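Local coordinates for dihydrodipicolinate synthase (Bacillus anthracis, PDB 1XKY), which probably catalyses the condensation of pyruvate with aspartate semialdehyde, an early step in the biosynthesis of lysine, at residues 96-99 with 100-104; 129-132 with 133-137; 293-296 with 297-300; 284-287 with 288-291. All coordinates share one frame; numbering follows the deposited sequence.

Interaction 1. Residues 96-99 with 100-104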
loop_
_atom_site.group_PDB
_atom_site.type_symbol
_atom_site.label_atom_id
_atom_site.label_comp_id
_atom_site.label_asym_id
_atom_site.label_seq_id
_atom_site.Cartn_x
_atom_site.Cartn_y
_atom_site.Cartn_z
ATOM N N SER A 96 13.502 -15.341 -23.479
ATOM C CA SER A 96 13.445 -16.351 -22.418
ATOM C C SER A 96 13.518 -17.771 -22.984
ATOM O O SER A 96 14.194 -18.631 -22.414
ATOM C CB SER A 96 12.189 -16.173 -21.555
ATOM O OG SER A 96 12.184 -14.921 -20.887
ATOM N N ILE A 97 12.828 -18.011 -24.095
ATOM C CA ILE A 97 12.944 -19.278 -24.827
ATOM C C ILE A 97 14.390 -19.514 -25.303
ATOM O O ILE A 97 14.945 -20.589 -25.098
ATOM C CB ILE A 97 11.946 -19.337 -26.014
ATOM C CG1 ILE A 97 10.518 -19.533 -25.475
ATOM C CG2 ILE A 97 12.322 -20.450 -26.998
ATOM C CD1 ILE A 97 9.413 -19.248 -26.476
ATOM N N ASP A 98 15.001 -18.508 -25.918
ATOM C CA ASP A 98 16.387 -18.641 -26.362
ATOM C C ASP A 98 17.316 -19.054 -25.216
ATOM O O ASP A 98 18.046 -20.036 -25.329
ATOM C CB ASP A 98 16.902 -17.345 -26.977
ATOM C CG ASP A 98 18.260 -17.520 -27.632
ATOM O OD1 ASP A 98 18.346 -18.247 -28.646
ATOM O OD2 ASP A 98 19.249 -16.944 -27.119
ATOM N N LEU A 99 17.295 -18.298 -24.120
ATOM C CA LEU A 99 18.207 -18.569 -23.000
ATOM C C LEU A 99 17.901 -19.918 -22.345
ATOM O O LEU A 99 18.798 -20.604 -21.860
ATOM C CB LEU A 99 18.150 -17.439 -21.966
ATOM C CG LEU A 99 19.153 -17.476 -20.812
ATOM C CD1 LEU A 99 20.601 -17.505 -21.323
ATOM C CD2 LEU A 99 18.935 -16.294 -19.914
ATOM N N THR A 100 16.630 -20.302 -22.347
ATOM C CA THR A 100 16.211 -21.581 -21.788
ATOM C C THR A 100 16.823 -22.738 -22.589
ATOM O O THR A 100 17.311 -23.709 -21.995
ATOM C CB THR A 100 14.674 -21.664 -21.691
ATOM O OG1 THR A 100 14.209 -20.685 -20.742
ATOM C CG2 THR A 100 14.211 -23.039 -21.247
ATOM N N LYS A 101 16.827 -22.608 -23.920
ATOM C CA LYS A 101 17.480 -23.582 -24.810
ATOM C C LYS A 101 18.960 -23.681 -24.500
ATOM O O LYS A 101 19.495 -24.769 -24.372
ATOM C CB LYS A 101 17.339 -23.198 -26.289
ATOM C CG LYS A 101 15.920 -23.002 -26.805
ATOM C CD LYS A 101 15.259 -24.283 -27.261
ATOM C CE LYS A 101 13.862 -24.018 -27.813
ATOM N NZ LYS A 101 13.875 -23.105 -28.990
ATOM N N LYS A 102 19.618 -22.529 -24.402
ATOM C CA LYS A 102 21.044 -22.483 -24.117
ATOM C C LYS A 102 21.393 -23.123 -22.771
ATOM O O LYS A 102 22.342 -23.903 -22.684
ATOM C CB LYS A 102 21.564 -21.045 -24.200
ATOM C CG LYS A 102 21.682 -20.528 -25.629
ATOM C CD LYS A 102 21.623 -19.020 -25.686
ATOM C CE LYS A 102 22.206 -18.470 -26.971
ATOM N NZ LYS A 102 21.690 -19.196 -28.169
ATOM N N ALA A 103 20.625 -22.812 -21.731
ATOM C CA ALA A 103 20.799 -23.468 -20.430
ATOM C C ALA A 103 20.598 -24.985 -20.533
ATOM O O ALA A 103 21.370 -25.756 -19.965
ATOM C CB ALA A 103 19.856 -22.878 -19.395
ATOM N N THR A 104 19.572 -25.408 -21.271
ATOM C CA THR A 104 19.299 -26.834 -21.443
ATOM C C THR A 104 20.498 -27.529 -22.102
ATOM O O THR A 104 20.894 -28.627 -21.695
ATOM C CB THR A 104 18.025 -27.066 -22.292
ATOM O OG1 THR A 104 16.892 -26.512 -21.618
ATOM C CG2 THR A 104 17.777 -28.552 -22.544
HETATM O O HOH W 1 18.703 -20.708 -28.261
#

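Interaction 2. Residues 129-132 with 133-137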
loop_
_atom_site.group_PDB
_atom_site.type_symbol
_atom_site.label_atom_id
_atom_site.label_comp_id
_atom_site.label_asym_id
_atom_site.label_seq_id
_atom_site.Cartn_x
_atom_site.Cartn_y
_atom_site.Cartn_z
ATOM N N HIS A 129 3.013 -16.722 -21.488
ATOM C CA HIS A 129 4.462 -16.543 -21.378
ATOM C C HIS A 129 5.115 -17.809 -20.825
ATOM O O HIS A 129 5.999 -18.382 -21.458
ATOM C CB HIS A 129 4.729 -15.309 -20.498
ATOM C CG HIS A 129 6.143 -15.152 -20.027
ATOM N ND1 HIS A 129 7.116 -14.526 -20.778
ATOM C CD2 HIS A 129 6.723 -15.468 -18.843
ATOM C CE1 HIS A 129 8.242 -14.486 -20.083
ATOM N NE2 HIS A 129 8.032 -15.055 -18.909
ATOM N N PHE A 130 4.652 -18.247 -19.657
ATOM C CA PHE A 130 5.230 -19.402 -18.968
ATOM C C PHE A 130 4.977 -20.695 -19.742
ATOM O O PHE A 130 5.856 -21.542 -19.850
ATOM C CB PHE A 130 4.656 -19.522 -17.554
ATOM C CG PHE A 130 5.137 -18.451 -16.598
ATOM C CD1 PHE A 130 6.492 -18.224 -16.408
ATOM C CD2 PHE A 130 4.227 -17.700 -15.861
ATOM C CE1 PHE A 130 6.936 -17.256 -15.504
ATOM C CE2 PHE A 130 4.662 -16.726 -14.960
ATOM C CZ PHE A 130 6.014 -16.511 -14.777
ATOM N N LYS A 131 3.769 -20.832 -20.287
ATOM C CA LYS A 131 3.417 -21.982 -21.125
ATOM C C LYS A 131 4.356 -22.128 -22.322
ATOM O O LYS A 131 4.847 -23.226 -22.596
ATOM C CB LYS A 131 1.958 -21.868 -21.596
ATOM C CG LYS A 131 1.484 -23.011 -22.499
ATOM C CD LYS A 131 -0.015 -22.948 -22.693
ATOM C CE LYS A 131 -0.527 -24.104 -23.530
ATOM N NZ LYS A 131 -0.192 -23.917 -24.959
ATOM N N ALA A 132 4.608 -21.024 -23.023
ATOM C CA ALA A 132 5.485 -21.032 -24.197
ATOM C C ALA A 132 6.938 -21.394 -23.869
ATOM O O ALA A 132 7.587 -22.118 -24.627
ATOM C CB ALA A 132 5.434 -19.680 -24.903
ATOM N N ILE A 133 7.456 -20.879 -22.754
ATOM C CA ILE A 133 8.833 -21.179 -22.347
ATOM C C ILE A 133 8.926 -22.646 -21.939
ATOM O O ILE A 133 9.822 -23.359 -22.390
ATOM C CB ILE A 133 9.335 -20.258 -21.202
ATOM C CG1 ILE A 133 9.278 -18.790 -21.621
ATOM C CG2 ILE A 133 10.782 -20.634 -20.780
ATOM C CD1 ILE A 133 9.212 -17.836 -20.445
ATOM N N ALA A 134 7.979 -23.096 -21.119
ATOM C CA ALA A 134 7.946 -24.488 -20.651
ATOM C C ALA A 134 7.887 -25.485 -21.818
ATOM O O ALA A 134 8.575 -26.505 -21.803
ATOM C CB ALA A 134 6.767 -24.701 -19.710
ATOM N N GLU A 135 7.058 -25.172 -22.816
ATOM C CA GLU A 135 6.932 -25.980 -24.043
ATOM C C GLU A 135 8.233 -26.122 -24.827
ATOM O O GLU A 135 8.409 -27.072 -25.583
ATOM C CB GLU A 135 5.885 -25.370 -24.976
ATOM C CG GLU A 135 4.480 -25.786 -24.650
ATOM C CD GLU A 135 3.424 -25.090 -25.486
ATOM O OE1 GLU A 135 3.761 -24.148 -26.243
ATOM O OE2 GLU A 135 2.243 -25.492 -25.372
ATOM N N SER A 136 9.125 -25.154 -24.659
ATOM C CA SER A 136 10.354 -25.082 -25.419
ATOM C C SER A 136 11.462 -25.958 -24.833
ATOM O O SER A 136 12.508 -26.112 -25.447
ATOM C CB SER A 136 10.816 -23.620 -25.496
ATOM O OG SER A 136 11.498 -23.235 -24.320
ATOM N N THR A 137 11.242 -26.517 -23.644
ATOM C CA THR A 137 12.276 -27.307 -22.971
ATOM C C THR A 137 11.708 -28.580 -22.354
ATOM O O THR A 137 10.585 -28.581 -21.857
ATOM C CB THR A 137 13.009 -26.482 -21.863
ATOM O OG1 THR A 137 14.140 -27.216 -21.383
ATOM C CG2 THR A 137 12.091 -26.156 -20.690
HETATM O O HOH W 2 2.154 -22.096 -26.001
#

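Interaction 3. Residues 293-296 with 297-300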
loop_
_atom_site.group_PDB
_atom_site.type_symbol
_atom_site.label_atom_id
_atom_site.label_comp_id
_atom_site.label_asym_id
_atom_site.label_seq_id
_atom_site.Cartn_x
_atom_site.Cartn_y
_atom_site.Cartn_z
ATOM N N GLN A 293 28.144 -6.102 10.204
ATOM C CA GLN A 293 29.155 -6.808 10.990
ATOM C C GLN A 293 28.650 -7.122 12.396
ATOM O O GLN A 293 28.893 -8.202 12.925
ATOM C CB GLN A 293 30.436 -5.972 11.081
ATOM C CG GLN A 293 31.630 -6.706 11.678
ATOM C CD GLN A 293 32.853 -5.812 11.795
ATOM O OE1 GLN A 293 32.778 -4.688 12.314
ATOM N NE2 GLN A 293 33.986 -6.303 11.313
ATOM N N SER A 294 27.932 -6.175 12.989
ATOM C CA SER A 294 27.452 -6.343 14.352
ATOM C C SER A 294 26.370 -7.420 14.442
ATOM O O SER A 294 26.293 -8.123 15.444
ATOM C CB SER A 294 26.987 -5.011 14.936
ATOM O OG SER A 294 28.122 -4.235 15.312
ATOM N N VAL A 295 25.568 -7.580 13.393
ATOM C CA VAL A 295 24.583 -8.666 13.366
ATOM C C VAL A 295 25.290 -10.008 13.124
ATOM O O VAL A 295 25.055 -10.978 13.847
ATOM C CB VAL A 295 23.466 -8.445 12.313
ATOM C CG1 VAL A 295 22.438 -9.579 12.379
ATOM C CG2 VAL A 295 22.779 -7.105 12.535
ATOM N N MET A 296 26.179 -10.049 12.136
ATOM C CA MET A 296 26.944 -11.264 11.837
ATOM C C MET A 296 27.712 -11.779 13.056
ATOM O O MET A 296 27.782 -12.994 13.293
ATOM C CB MET A 296 27.920 -11.016 10.680
ATOM C CG MET A 296 27.256 -10.827 9.313
ATOM S SD MET A 296 26.129 -12.168 8.837
ATOM C CE MET A 296 27.236 -13.584 8.723
ATOM N N GLN A 297 28.286 -10.852 13.823
ATOM C CA GLN A 297 29.047 -11.195 15.031
ATOM C C GLN A 297 28.168 -11.728 16.170
ATOM O O GLN A 297 28.667 -12.407 17.066
ATOM C CB GLN A 297 29.898 -10.001 15.496
ATOM C CG GLN A 297 31.125 -9.800 14.614
ATOM C CD GLN A 297 31.951 -8.548 14.929
ATOM O OE1 GLN A 297 33.033 -8.366 14.363
ATOM N NE2 GLN A 297 31.451 -7.686 15.819
ATOM N N SER A 298 26.868 -11.444 16.121
ATOM C CA SER A 298 25.916 -11.983 17.099
ATOM C C SER A 298 25.406 -13.405 16.783
ATOM O O SER A 298 24.657 -13.967 17.577
ATOM C CB SER A 298 24.722 -11.043 17.256
ATOM O OG SER A 298 23.916 -11.032 16.097
ATOM N N ILE A 299 25.802 -13.979 15.644
ATOM C CA ILE A 299 25.457 -15.374 15.324
ATOM C C ILE A 299 26.256 -16.299 16.247
ATOM O O ILE A 299 27.481 -16.194 16.304
ATOM C CB ILE A 299 25.812 -15.752 13.866
ATOM C CG1 ILE A 299 25.052 -14.873 12.863
ATOM C CG2 ILE A 299 25.511 -17.242 13.601
ATOM C CD1 ILE A 299 25.521 -15.061 11.431
ATOM N N PRO A 300 25.579 -17.203 16.974
ATOM C CA PRO A 300 26.345 -18.086 17.866
ATOM C C PRO A 300 27.331 -18.983 17.123
ATOM O O PRO A 300 26.984 -19.529 16.076
ATOM C CB PRO A 300 25.258 -18.934 18.542
ATOM C CG PRO A 300 24.007 -18.163 18.382
ATOM C CD PRO A 300 24.133 -17.477 17.058
HETATM O O HOH W 3 29.128 -15.023 14.914
#

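Interaction 4. Residues 284-287 with 288-291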
loop_
_atom_site.group_PDB
_atom_site.type_symbol
_atom_site.label_atom_id
_atom_site.label_comp_id
_atom_site.label_asym_id
_atom_site.label_seq_id
_atom_site.Cartn_x
_atom_site.Cartn_y
_atom_site.Cartn_z
ATOM N N LEU A 284 28.570 -1.729 0.006
ATOM C CA LEU A 284 28.128 -1.177 1.280
ATOM C C LEU A 284 29.021 -0.004 1.676
ATOM O O LEU A 284 30.231 -0.038 1.447
ATOM C CB LEU A 284 28.198 -2.246 2.376
ATOM C CG LEU A 284 26.951 -3.051 2.740
ATOM C CD1 LEU A 284 26.206 -3.497 1.545
ATOM C CD2 LEU A 284 27.347 -4.239 3.607
ATOM N N THR A 285 28.428 1.032 2.262
ATOM C CA THR A 285 29.213 2.072 2.905
ATOM C C THR A 285 29.877 1.463 4.126
ATOM O O THR A 285 29.526 0.356 4.552
ATOM C CB THR A 285 28.365 3.291 3.342
ATOM O OG1 THR A 285 27.413 2.905 4.339
ATOM C CG2 THR A 285 27.649 3.888 2.162
ATOM N N GLU A 286 30.840 2.188 4.685
ATOM C CA GLU A 286 31.496 1.764 5.910
ATOM C C GLU A 286 30.484 1.644 7.044
ATOM O O GLU A 286 30.598 0.763 7.886
ATOM C CB GLU A 286 32.610 2.746 6.296
ATOM C CG GLU A 286 33.345 2.389 7.593
ATOM C CD GLU A 286 34.124 1.078 7.513
ATOM O OE1 GLU A 286 34.479 0.535 8.582
ATOM O OE2 GLU A 286 34.390 0.587 6.393
ATOM N N GLU A 287 29.494 2.527 7.049
ATOM C CA GLU A 287 28.441 2.513 8.067
ATOM C C GLU A 287 27.542 1.278 7.923
ATOM O O GLU A 287 27.227 0.612 8.913
ATOM C CB GLU A 287 27.604 3.800 7.992
ATOM C CG GLU A 287 28.373 5.082 8.372
ATOM C CD GLU A 287 29.331 5.607 7.291
ATOM O OE1 GLU A 287 29.277 5.157 6.118
ATOM O OE2 GLU A 287 30.151 6.492 7.622
ATOM N N GLU A 288 27.146 0.978 6.687
ATOM C CA GLU A 288 26.365 -0.236 6.390
ATOM C C GLU A 288 27.141 -1.511 6.732
ATOM O O GLU A 288 26.572 -2.476 7.234
ATOM C CB GLU A 288 25.943 -0.254 4.919
ATOM C CG GLU A 288 24.903 0.786 4.586
ATOM C CD GLU A 288 24.668 0.950 3.105
ATOM O OE1 GLU A 288 25.636 0.818 2.306
ATOM O OE2 GLU A 288 23.509 1.234 2.746
ATOM N N ARG A 289 28.442 -1.490 6.465
ATOM C CA ARG A 289 29.334 -2.609 6.766
ATOM C C ARG A 289 29.433 -2.876 8.275
ATOM O O ARG A 289 29.326 -4.016 8.718
ATOM C CB ARG A 289 30.725 -2.329 6.185
ATOM C CG ARG A 289 31.627 -3.535 6.090
ATOM C CD ARG A 289 33.082 -3.130 5.981
ATOM N NE ARG A 289 33.539 -2.513 7.230
ATOM C CZ ARG A 289 33.880 -3.178 8.336
ATOM N NH1 ARG A 289 33.830 -4.507 8.389
ATOM N NH2 ARG A 289 34.268 -2.502 9.410
ATOM N N VAL A 290 29.642 -1.814 9.052
ATOM C CA VAL A 290 29.666 -1.900 10.519
ATOM C C VAL A 290 28.330 -2.419 11.084
ATOM O O VAL A 290 28.307 -3.253 11.992
ATOM C CB VAL A 290 30.027 -0.520 11.150
ATOM C CG1 VAL A 290 29.786 -0.516 12.657
ATOM C CG2 VAL A 290 31.482 -0.162 10.859
ATOM N N THR A 291 27.221 -1.936 10.541
ATOM C CA THR A 291 25.897 -2.410 10.951
ATOM C C THR A 291 25.708 -3.916 10.684
ATOM O O THR A 291 25.239 -4.659 11.551
ATOM C CB THR A 291 24.785 -1.588 10.253
ATOM O OG1 THR A 291 24.923 -0.204 10.613
ATOM C CG2 THR A 291 23.395 -2.072 10.654
#

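Interaction 1. Residues 96-99 with 100-104
Thr-100 turns its hydroxyl back onto the preceding helical turn, where OG1 donates to Ser-96 O at 2.6 Å. Its chi1 of -65° keeps OG1 beside the backbone N, and Thr-100 OG1 and Thr-100 N (3.0 Å) reach Ser-96 O from opposite faces of its plane. The short chain of threonine suits this place: the buried hydroxyl is satisfied by Ser-96 O and by its hydrogen bond with Thr-88 OG1. The main-chain ladder continues with Lys-101 N to Ile-97 O and Ala-103 N to Leu-99 O (2.9 Å).

Charge pairing occupies another flank. Asp-98 sends its carboxylate out anti to the backbone N (chi1 -171°), and Lys-102 reaches across with a bend at its last torsion. The salt bridge is long, 3.5 Å from Asp-98 OD2 to Lys-102 NZ, while the methylene CE lies nearer, at 3.3 Å from OD2. A water ties the pair together, donating to Asp-98 OD1 at 2.5 Å and to Asp-98 O, with a weak bond to Lys-102 NZ.

The end of Lys-101 makes van der Waals contact with Ile-97, CE and NZ (3.7 Å) lying against the methyl CG2. Apolar packing joins Leu-99 to Tyr-71 of helix 64-78 and Ile-97 to Ile-133 of helix 123-135. Apolar and small residues facing neighbouring helices, with charged ones outward, mark the amphipathic helix of a beta-alpha-beta unit in a TIM barrel.

Interaction 2. Residues 129-132 with 133-137
Helix 123-135, the connection between strands 110-114 and 141-145 of the TIM barrel, brings Ile-133 over the ring of His-129 one turn earlier. The contact is a CH-pi interaction: Ile-133 CD1 stands 3.6 Å from the ring centroid, 20° off the normal, displaced toward the rim and closest to NE2. Isoleucine fits because its CG1 arm, set beside the backbone N (chi1 -59°), is long enough to reach the ring; CD1 also meets Ser-96 and CG2 meets Thr-100 of helix 93-105, and the residue touches Leu-113. The ring's rotation is probably fixed also by a hydrogen bond between His-129 ND1 and Thr-93 OG1, and Pro-280 of the second subunit packs against it.

On the other flank, long side chains of opposite charge four residues apart bring their ends together on one helix face. Lys-131 NZ donates to Glu-135 OE2 at 2.9 Å, from 35° above the carboxylate plane. A water accepts from Lys-131 NZ and donates to Glu-135 OE1 at 2.6 Å.

Toward the helix end the Ser-136 N bond to Ala-132 O is weak; Ser-136 N turns mainly to Ile-133 O (3.0 Å), where Ser-136 OG joins it at 2.6 Å, in the carbonyl plane and on a lone pair.

Interaction 3. Residues 293-296 with 297-300
Met-296 starts with CG beside its backbone N (chi1 -70°) and bends again at chi2 and chi3, which curls the thioether toward Ile-299; that residue, with CG1 likewise beside its own N (chi1 -61°), runs next to it in the same direction. The methyl ends meet, Met-296 CE to Ile-299 CD1 at 3.5 Å, with SD slightly farther from the same methyl at 3.9 Å. A flexible methionine suits this buried spot because it can mould itself to its surroundings: Val-220 of helix 218-234 and Ala-266 of helix 261-269 touch it, while Ile-299 reaches Ile-221 and Val-250.

Here the chain leaves 286-297, the last helix of this TIM-barrel protein. Gln-297 N still donates to Gln-293 O at 2.9 Å, four residues back. Ser-298 N keeps only a weak bond of that kind, to Ser-294 O, and bonds reaching three back take over, Ser-298 N to Val-295 O and Ile-299 N to Met-296 O (3.2 Å), a tightening of the last turn common at the C-terminal end of an alpha-helix. Both of these donors stand well above their carbonyl planes.

The hydroxyl of Ser-298 folds back over its own main chain and donates from OG to Val-295 O at 2.5 Å, in the carbonyl plane and on a lone pair. A serine can thus supply this oxygen with a second donor, and its hydroxyl is held further by Arg-249 NH1. On the more exposed flank the amides of Gln-293 and Gln-297 lie in planes 18° apart, and Gln-297 OE1 rests 3.5 Å from Gln-293 CG.

Interaction 4. Residues 284-287 with 288-291
Thr-285 and Glu-288 grip each other twice at the start of helix 286-297. Thr-285 OG1 accepts from Glu-288 N at 3.0 Å, along a nearly straight bond (167°), and Glu-288 OE1 in return accepts from Thr-285 N at 2.8 Å, on the anti side of the carboxylate. Chi1 of Glu-288 (-70°) folds CG beside its own N, and the extended chain beyond carries OE1 back past Thr-285 OG1. Leu-284 tightens this side: its CG lies 3.7 Å from Glu-288 CB, and the residue packs beyond on Thr-261 and Thr-265 of helix 261-269.

The charged pair is the looser part, its bonds longer. Glu-286 and Arg-289 run together into a salt bridge, Arg-289 NH2 to Glu-286 OE1 at 3.2 Å. OE1 lies almost in the guanidinium plane, yet the two flat groups are turned 37° apart, and the bonds from NE to either oxygen are weak. Long charged side chains suit this more exposed flank, where Arg-289 also lies on Met-269 of helix 261-269.

The carboxylates of Glu-286, Glu-287 and Glu-288 would probably interact favourably with the positive N-terminal end of the helix dipole. Threonine at the N-cap, with a glutamate three residues on returning its bond, is the capping box that typically begins an alpha-helix.

In the fold
Interactions 1 and 2 belong to neighbouring helices of the barrel, their centres 10 Å apart, and they touch directly. Thr-104 OG1 and Thr-137 OG1 are 2.8 Å apart, probably hydrogen-bonded, and Ile-133 CG2 packs 3.4 Å from Thr-100 OG1. Interactions 4 and 3 lie toward the two ends of the C-terminal helix 286-297, centres 14 Å apart: the first starts it, the second follows the chain out of it. The two pairs are distant, about 26 Å (interactions 1 and 4) to 31 Å (interactions 2 and 3, across the chain's centre) between nearest atoms. The side chain of Ala-134 is about 9 Å from a bound potassium ion; Lys-131 touches Ile-165, which lines a potassium site with Ser-163 and Ile-168.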